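Side-chain contacts in lectin (Lotus tetragonolobus, PDB 2EIG), which probably binds L-fucosyl-containing glycans, as expected of a metal-dependent legume seed lectin that carries calcium and manganese ions: residues A[3-6]-A[7-10]; A[21-24]-A[25-29]; A[107-110]-A[111-114]. All coordinates share one frame; numbering follows the deposited sequence.

Contact 1: A[3-6]-A[7-10]; sequences FNYT and RFKD. With NAG (2-acetamido-2-deoxy-beta-D-glucopyranose), chain E.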
loop_
_atom_site.group_PDB
_atom_site.type_symbol
_atom_site.label_atom_id
_atom_site.label_comp_id
_atom_site.label_asym_id
_atom_site.label_seq_id
_atom_site.Cartn_x
_atom_site.Cartn_y
_atom_site.Cartn_z
ATOM N N PHE A 3 5.922 -21.071 16.217
ATOM C CA PHE A 3 6.043 -21.305 17.647
ATOM C C PHE A 3 4.940 -20.545 18.330
ATOM O O PHE A 3 4.266 -19.701 17.710
ATOM C CB PHE A 3 7.431 -20.963 18.224
ATOM C CG PHE A 3 7.902 -19.560 17.938
ATOM C CD1 PHE A 3 7.486 -18.483 18.724
ATOM C CD2 PHE A 3 8.744 -19.307 16.867
ATOM C CE1 PHE A 3 7.958 -17.130 18.452
ATOM C CE2 PHE A 3 9.190 -17.993 16.555
ATOM C CZ PHE A 3 8.812 -16.915 17.354
ATOM N N ASN A 4 4.740 -20.858 19.595
ATOM C CA ASN A 4 3.600 -20.350 20.333
ATOM C C ASN A 4 3.939 -20.536 21.801
ATOM O O ASN A 4 3.889 -21.640 22.322
ATOM C CB ASN A 4 2.334 -21.107 19.880
ATOM C CG ASN A 4 1.090 -20.812 20.743
ATOM O OD1 ASN A 4 1.085 -19.923 21.609
ATOM N ND2 ASN A 4 0.026 -21.590 20.498
ATOM N N TYR A 5 4.334 -19.443 22.438
ATOM C CA TYR A 5 4.585 -19.384 23.865
ATOM C C TYR A 5 3.334 -18.848 24.551
ATOM O O TYR A 5 2.988 -17.675 24.410
ATOM C CB TYR A 5 5.732 -18.406 24.159
ATOM C CG TYR A 5 7.033 -18.815 23.517
ATOM C CD1 TYR A 5 7.940 -19.633 24.207
ATOM C CD2 TYR A 5 7.356 -18.408 22.223
ATOM C CE1 TYR A 5 9.158 -19.990 23.634
ATOM C CE2 TYR A 5 8.550 -18.788 21.616
ATOM C CZ TYR A 5 9.421 -19.601 22.307
ATOM O OH TYR A 5 10.580 -20.006 21.722
ATOM N N THR A 6 2.646 -19.697 25.289
ATOM C CA THR A 6 1.487 -19.244 26.057
ATOM C C THR A 6 2.039 -18.652 27.333
ATOM O O THR A 6 1.411 -17.792 27.960
ATOM C CB THR A 6 0.556 -20.408 26.364
ATOM O OG1 THR A 6 1.347 -21.461 26.917
ATOM C CG2 THR A 6 -0.080 -20.917 25.093
ATOM N N ARG A 7 3.208 -19.145 27.718
ATOM C CA ARG A 7 4.099 -18.462 28.643
ATOM C C ARG A 7 5.551 -18.835 28.326
ATOM O O ARG A 7 5.839 -19.733 27.487
ATOM C CB ARG A 7 3.786 -18.781 30.103
ATOM C CG ARG A 7 3.992 -20.229 30.526
ATOM C CD ARG A 7 3.584 -20.266 32.009
ATOM N NE ARG A 7 3.884 -21.501 32.733
ATOM C CZ ARG A 7 4.140 -21.554 34.049
ATOM N NH1 ARG A 7 4.179 -20.436 34.786
ATOM N NH2 ARG A 7 4.379 -22.729 34.638
ATOM N N PHE A 8 6.468 -18.178 29.007
ATOM C CA PHE A 8 7.863 -18.415 28.687
ATOM C C PHE A 8 8.569 -19.352 29.630
ATOM O O PHE A 8 8.546 -19.177 30.847
ATOM C CB PHE A 8 8.608 -17.097 28.500
ATOM C CG PHE A 8 7.979 -16.217 27.447
ATOM C CD1 PHE A 8 6.968 -15.329 27.785
ATOM C CD2 PHE A 8 8.379 -16.311 26.105
ATOM C CE1 PHE A 8 6.387 -14.523 26.802
ATOM C CE2 PHE A 8 7.796 -15.517 25.127
ATOM C CZ PHE A 8 6.804 -14.620 25.493
ATOM N N LYS A 9 9.184 -20.361 29.042
ATOM C CA LYS A 9 9.992 -21.286 29.817
ATOM C C LYS A 9 11.436 -21.093 29.438
ATOM O O LYS A 9 11.783 -20.767 28.289
ATOM C CB LYS A 9 9.573 -22.741 29.584
ATOM C CG LYS A 9 8.256 -22.907 28.870
ATOM C CD LYS A 9 7.720 -24.312 29.035
ATOM C CE LYS A 9 7.322 -24.551 30.490
ATOM N NZ LYS A 9 6.158 -23.701 30.905
ATOM N N ASP A 10 12.275 -21.291 30.429
ATOM C CA ASP A 10 13.707 -21.177 30.287
ATOM C C ASP A 10 14.271 -22.409 29.523
ATOM O O ASP A 10 14.982 -23.236 30.098
ATOM C CB ASP A 10 14.271 -21.103 31.710
ATOM C CG ASP A 10 15.661 -20.663 31.736
ATOM O OD1 ASP A 10 16.260 -20.558 30.634
ATOM O OD2 ASP A 10 16.161 -20.398 32.839
HETATM C C1 NAG E . -1.177 -21.240 21.225
HETATM C C2 NAG E . -2.172 -21.112 20.077
HETATM C C3 NAG E . -3.657 -21.363 20.433
HETATM C C4 NAG E . -3.938 -22.176 21.716
HETATM C C5 NAG E . -2.781 -22.168 22.718
HETATM C C6 NAG E . -2.847 -23.347 23.684
HETATM C C7 NAG E . -1.915 -19.527 18.243
HETATM C C8 NAG E . -2.232 -18.116 17.834
HETATM N N2 NAG E . -2.036 -19.770 19.548
HETATM O O3 NAG E . -4.303 -21.969 19.315
HETATM O O4 NAG E . -5.103 -21.669 22.337
HETATM O O5 NAG E . -1.556 -22.316 22.041
HETATM O O6 NAG E . -2.254 -24.480 23.070
HETATM O O7 NAG E . -1.570 -20.386 17.417
#

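Contact 2: A[21-24]-A[25-29]; sequences KIWT and DGRLA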
loop_
_atom_site.group_PDB
_atom_site.type_symbol
_atom_site.label_atom_id
_atom_site.label_comp_id
_atom_site.label_asym_id
_atom_site.label_seq_id
_atom_site.Cartn_x
_atom_site.Cartn_y
_atom_site.Cartn_z
ATOM N N LYS A 21 15.049 -11.470 30.938
ATOM C CA LYS A 21 15.059 -12.705 31.773
ATOM C C LYS A 21 13.669 -13.267 31.836
ATOM O O LYS A 21 12.691 -12.505 31.770
ATOM C CB LYS A 21 15.523 -12.421 33.213
ATOM C CG LYS A 21 16.861 -11.667 33.392
ATOM C CD LYS A 21 18.032 -12.563 33.065
ATOM C CE LYS A 21 19.360 -11.860 33.167
ATOM N NZ LYS A 21 20.313 -12.844 32.599
ATOM N N ILE A 22 13.545 -14.595 31.945
ATOM C CA ILE A 22 12.249 -15.170 32.351
ATOM C C ILE A 22 12.061 -14.719 33.807
ATOM O O ILE A 22 13.004 -14.820 34.597
ATOM C CB ILE A 22 12.199 -16.739 32.226
ATOM C CG1 ILE A 22 12.541 -17.208 30.803
ATOM C CG2 ILE A 22 10.819 -17.288 32.640
ATOM C CD1 ILE A 22 11.750 -16.517 29.712
ATOM N N TRP A 23 10.897 -14.157 34.138
ATOM C CA TRP A 23 10.595 -13.684 35.509
ATOM C C TRP A 23 9.353 -14.422 36.049
ATOM O O TRP A 23 8.891 -15.381 35.427
ATOM C CB TRP A 23 10.578 -12.123 35.604
ATOM C CG TRP A 23 9.408 -11.361 36.291
ATOM C CD1 TRP A 23 8.068 -11.387 35.926
ATOM C CD2 TRP A 23 9.496 -10.379 37.354
ATOM N NE1 TRP A 23 7.321 -10.521 36.717
ATOM C CE2 TRP A 23 8.161 -9.899 37.605
ATOM C CE3 TRP A 23 10.549 -9.882 38.131
ATOM C CZ2 TRP A 23 7.868 -8.956 38.603
ATOM C CZ3 TRP A 23 10.253 -8.935 39.136
ATOM C CH2 TRP A 23 8.924 -8.476 39.350
ATOM N N THR A 24 8.858 -14.021 37.215
ATOM C CA THR A 24 7.732 -14.718 37.868
ATOM C C THR A 24 6.595 -15.098 36.931
ATOM O O THR A 24 6.204 -14.309 36.048
ATOM C CB THR A 24 7.089 -13.868 38.978
ATOM O OG1 THR A 24 8.047 -12.933 39.501
ATOM C CG2 THR A 24 6.526 -14.780 40.084
ATOM N N ASP A 25 6.066 -16.304 37.149
ATOM C CA ASP A 25 4.849 -16.787 36.481
ATOM C C ASP A 25 5.061 -16.948 34.972
ATOM O O ASP A 25 4.139 -16.651 34.209
ATOM C CB ASP A 25 3.670 -15.803 36.655
ATOM C CG ASP A 25 3.133 -15.725 38.077
ATOM O OD1 ASP A 25 3.419 -16.636 38.876
ATOM O OD2 ASP A 25 2.390 -14.738 38.361
ATOM N N GLY A 26 6.256 -17.365 34.561
ATOM C CA GLY A 26 6.558 -17.577 33.150
ATOM C C GLY A 26 6.482 -16.344 32.247
ATOM O O GLY A 26 6.152 -16.458 31.081
ATOM N N ARG A 27 6.779 -15.159 32.774
ATOM C CA ARG A 27 6.679 -13.970 31.924
ATOM C C ARG A 27 8.051 -13.511 31.430
ATOM O O ARG A 27 9.069 -13.827 32.037
ATOM C CB ARG A 27 5.759 -12.887 32.533
ATOM C CG ARG A 27 6.356 -11.859 33.430
ATOM C CD ARG A 27 5.232 -11.404 34.398
ATOM N NE ARG A 27 5.161 -9.948 34.618
ATOM C CZ ARG A 27 4.128 -9.310 35.193
ATOM N NH1 ARG A 27 4.149 -7.975 35.336
ATOM N NH2 ARG A 27 3.063 -9.998 35.624
ATOM N N LEU A 28 8.079 -12.854 30.277
ATOM C CA LEU A 28 9.312 -12.360 29.730
ATOM C C LEU A 28 9.516 -10.897 30.150
ATOM O O LEU A 28 8.800 -10.003 29.698
ATOM C CB LEU A 28 9.326 -12.538 28.200
ATOM C CG LEU A 28 10.495 -11.830 27.478
ATOM C CD1 LEU A 28 11.905 -12.206 28.032
ATOM C CD2 LEU A 28 10.355 -12.161 25.988
ATOM N N ALA A 29 10.484 -10.667 31.036
ATOM C CA ALA A 29 10.658 -9.341 31.610
ATOM C C ALA A 29 11.823 -8.606 30.947
ATOM O O ALA A 29 12.934 -9.125 30.833
ATOM C CB ALA A 29 10.843 -9.408 33.056
#

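Contact 3: A[107-110]-A[111-114]; sequences SSNS and QNQF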
loop_
_atom_site.group_PDB
_atom_site.type_symbol
_atom_site.label_atom_id
_atom_site.label_comp_id
_atom_site.label_asym_id
_atom_site.label_seq_id
_atom_site.Cartn_x
_atom_site.Cartn_y
_atom_site.Cartn_z
ATOM N N SER A 107 22.945 5.134 17.682
ATOM C CA SER A 107 22.691 6.544 17.472
ATOM C C SER A 107 23.809 7.249 16.714
ATOM O O SER A 107 23.567 8.326 16.168
ATOM C CB SER A 107 22.425 7.285 18.801
ATOM O OG SER A 107 23.608 7.431 19.543
ATOM N N SER A 108 24.987 6.617 16.637
ATOM C CA SER A 108 26.151 7.208 15.963
ATOM C C SER A 108 26.394 6.603 14.588
ATOM O O SER A 108 27.507 6.595 14.131
ATOM C CB SER A 108 27.420 6.999 16.792
ATOM O OG SER A 108 27.319 7.569 18.074
ATOM N N ASN A 109 25.323 6.119 13.966
ATOM C CA ASN A 109 25.260 5.322 12.738
ATOM C C ASN A 109 23.738 5.507 12.461
ATOM O O ASN A 109 23.062 5.864 13.399
ATOM C CB ASN A 109 25.519 3.894 13.156
ATOM C CG ASN A 109 25.927 3.035 12.054
ATOM O OD1 ASN A 109 25.441 1.937 11.917
ATOM N ND2 ASN A 109 26.875 3.487 11.275
ATOM N N SER A 110 23.109 5.341 11.307
ATOM C CA SER A 110 23.520 5.298 9.883
ATOM C C SER A 110 23.374 4.003 9.119
ATOM O O SER A 110 22.722 3.954 8.072
ATOM C CB SER A 110 24.847 5.897 9.576
ATOM O OG SER A 110 24.601 6.545 8.331
ATOM N N GLN A 111 24.060 2.986 9.585
ATOM C CA GLN A 111 23.982 1.683 8.973
ATOM C C GLN A 111 22.859 0.876 9.623
ATOM O O GLN A 111 22.705 -0.320 9.331
ATOM C CB GLN A 111 25.332 0.958 9.091
ATOM C CG GLN A 111 26.435 1.589 8.234
ATOM C CD GLN A 111 25.979 1.739 6.794
ATOM O OE1 GLN A 111 25.986 0.789 6.107
ATOM N NE2 GLN A 111 25.486 2.937 6.379
ATOM N N ASN A 112 22.062 1.495 10.483
ATOM C CA ASN A 112 21.053 0.711 11.204
ATOM C C ASN A 112 20.092 0.024 10.293
ATOM O O ASN A 112 19.559 0.624 9.380
ATOM C CB ASN A 112 20.309 1.541 12.221
ATOM C CG ASN A 112 21.213 2.045 13.310
ATOM O OD1 ASN A 112 21.823 1.257 14.040
ATOM N ND2 ASN A 112 21.290 3.363 13.443
ATOM N N GLN A 113 19.902 -1.261 10.533
ATOM C CA GLN A 113 19.156 -2.062 9.619
ATOM C C GLN A 113 18.183 -2.968 10.404
ATOM O O GLN A 113 18.606 -3.838 11.142
ATOM C CB GLN A 113 20.143 -2.896 8.803
ATOM C CG GLN A 113 19.484 -3.443 7.597
ATOM C CD GLN A 113 20.398 -4.293 6.780
ATOM O OE1 GLN A 113 21.594 -4.338 7.017
ATOM N NE2 GLN A 113 19.842 -4.957 5.796
ATOM N N PHE A 114 16.895 -2.730 10.266
ATOM C CA PHE A 114 15.904 -3.461 11.085
ATOM C C PHE A 114 14.538 -3.008 10.693
ATOM O O PHE A 114 14.335 -1.928 10.086
ATOM C CB PHE A 114 16.109 -3.231 12.625
ATOM C CG PHE A 114 15.853 -1.808 13.052
ATOM C CD1 PHE A 114 14.550 -1.369 13.292
ATOM C CD2 PHE A 114 16.894 -0.897 13.116
ATOM C CE1 PHE A 114 14.300 -0.049 13.602
ATOM C CE2 PHE A 114 16.660 0.438 13.413
ATOM C CZ PHE A 114 15.380 0.866 13.656
HETATM O O HOH W 1 20.046 3.066 8.352
#

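Contact 1: A[3-6]-A[7-10]
Y5, the last residue of strand 2-5, and F8, three residues on in the loop that follows, make the apolar part of this local contact. CE2 of F8 lies 3.7 Å from CB of Y5, and that CB sits over one face of the F8 ring, 28° off the normal, a CH-pi arrangement. The two rings are nearly parallel, with planes at 19°, but they are slid so far apart (5.3 Å between the Y5 and F8 centroids) that they barely overlap; the CB and CG end of the tyrosine, not a full ring overlap, meets the F8 ring. R7 O lies near the plane of the Y5 ring, at its edge. In F8 a chi1 of -56° holds CG beside the backbone N and puts CE2 next to Y5 CB. Outward from this pair, both aromatics are buried and pack on L14, Y5 OH is hydrogen-bonded to S13, and F8 also reaches I218 and W221 of strand 214-226. N4 ND2 is covalently bonded to C1 of the N-acetylglucosamine at 1.4 Å, while T6 CG2 comes within 3.7 Å of the sugar's O5. N4-Y5-T6 thus forms an N-X-T sequon, the recognition sequence for N-linked glycosylation, and its N4 carries the glycan near the end of strand 2-5 of the legume lectin beta sandwich.

Contact 2: A[21-24]-A[25-29]
A tight beta hairpin joins strands 21-23 and 27-29, with W23 against R27 and A29 on one face and I22 beside L28 on the other. Backbone bonds fix the register: A29 N donates to K21 O at 3.0 Å, K21 N returns a bond to A29 O at 3.2 Å, and W23 N reaches R27 O at 2.8 Å with a nearly straight N-H...O angle of 174°. Toward the turn the ladder slackens, since R27 N makes only weak bonds, both 3.4 Å long, to W23 O and T24 O. D25 and G26, both with positive phi, reverse the chain there. The W23 and R27 side chains run alongside each other, pointing the same way. R27 CG and CD both come up to the indole edge, CG 3.1 Å from W23 CD1, an approach tight enough to leave its detail doubtful; the indole and guanidinium planes are 53° apart. W23 CB also rests on A29 CB at 3.7 Å. The indole's chi1 of 131° is well away from a staggered value and lays one ring face under T24 OG1. Beyond the hairpin, R27 NH1 forms a salt bridge with D217 and W23 a cation-pi pair with R215, while I22 and L28 pack on F16. Strand 27-29 pairs antiparallel with strand 214-226, so the hairpin extends a sheet of the legume lectin fold.

Contact 3: A[107-110]-A[111-114]
N109 and Q111 meet across S110, whose preceding peptide bond is cis, rare where the second residue is not proline. From CB outward, the N109 side chain closes progressively on the next segment: CB is 4.0 Å from Q111 N, CG is nearer, and OD1 comes to 2.9 Å from Q111 N. The same OD1 lies only 3.0 Å from Q111 CB, a carbon-oxygen approach too short to carry much interpretation. The other branch, ND2, runs alongside the glutamine chain, 3.6 Å from Q111 CG; its distance to Q111 N joins two donors and signifies no bond. This path follows from a first torsion of -161°, which sets N109 CG trans to its own nitrogen and beside the carbonyl carbon, and so turns the amide toward Q111 N. Q111 folds at chi2 (-52°), carrying its terminal NE2 back to 3.4 Å from S110 O, and the N109 and Q111 amide planes are turned 68° against each other, so the two flat groups do not stack. Further along, N112 ND2 comes to 3.1 Å from N109 O, while N112 OD1 accepts a hydrogen bond from the backbone N of D106, tying the side chain to the loop just before. A water donates to S110 O at 2.8 Å and to N112 O at 2.7 Å, though other acceptors may compete for its protons. N109 O is hydrogen-bonded to S110 OG of the second subunit, and Q111 packs on W126 of that chain. The chemistry is thus almost wholly polar: amides, carbonyls and a water accompany a bent, cis-containing backbone, and N109 O is bonded to the second subunit from within this bend, so the loop's shape and the interface are probably linked.

Contacts 1 and 2 adjoin, with centres 10 Å apart, and both reach the same large sheet. F8 N and G26 O, 2.7 Å apart, probably form a hydrogen bond between them, and F8 CB packs on I22 CD1 at 3.4 Å, so the loop after strand 2-5 leans on the hairpin. Contact 3 lies on the opposite side of the chain's centre, its centre 31 Å from contact 1 and 30 Å from contact 2, with nearest atoms about 16 and 17 Å away. The glycan belongs to contact 1, whereas contact 3 is the one touching a second subunit; its N112 side chain is about 14 Å from the manganese ion.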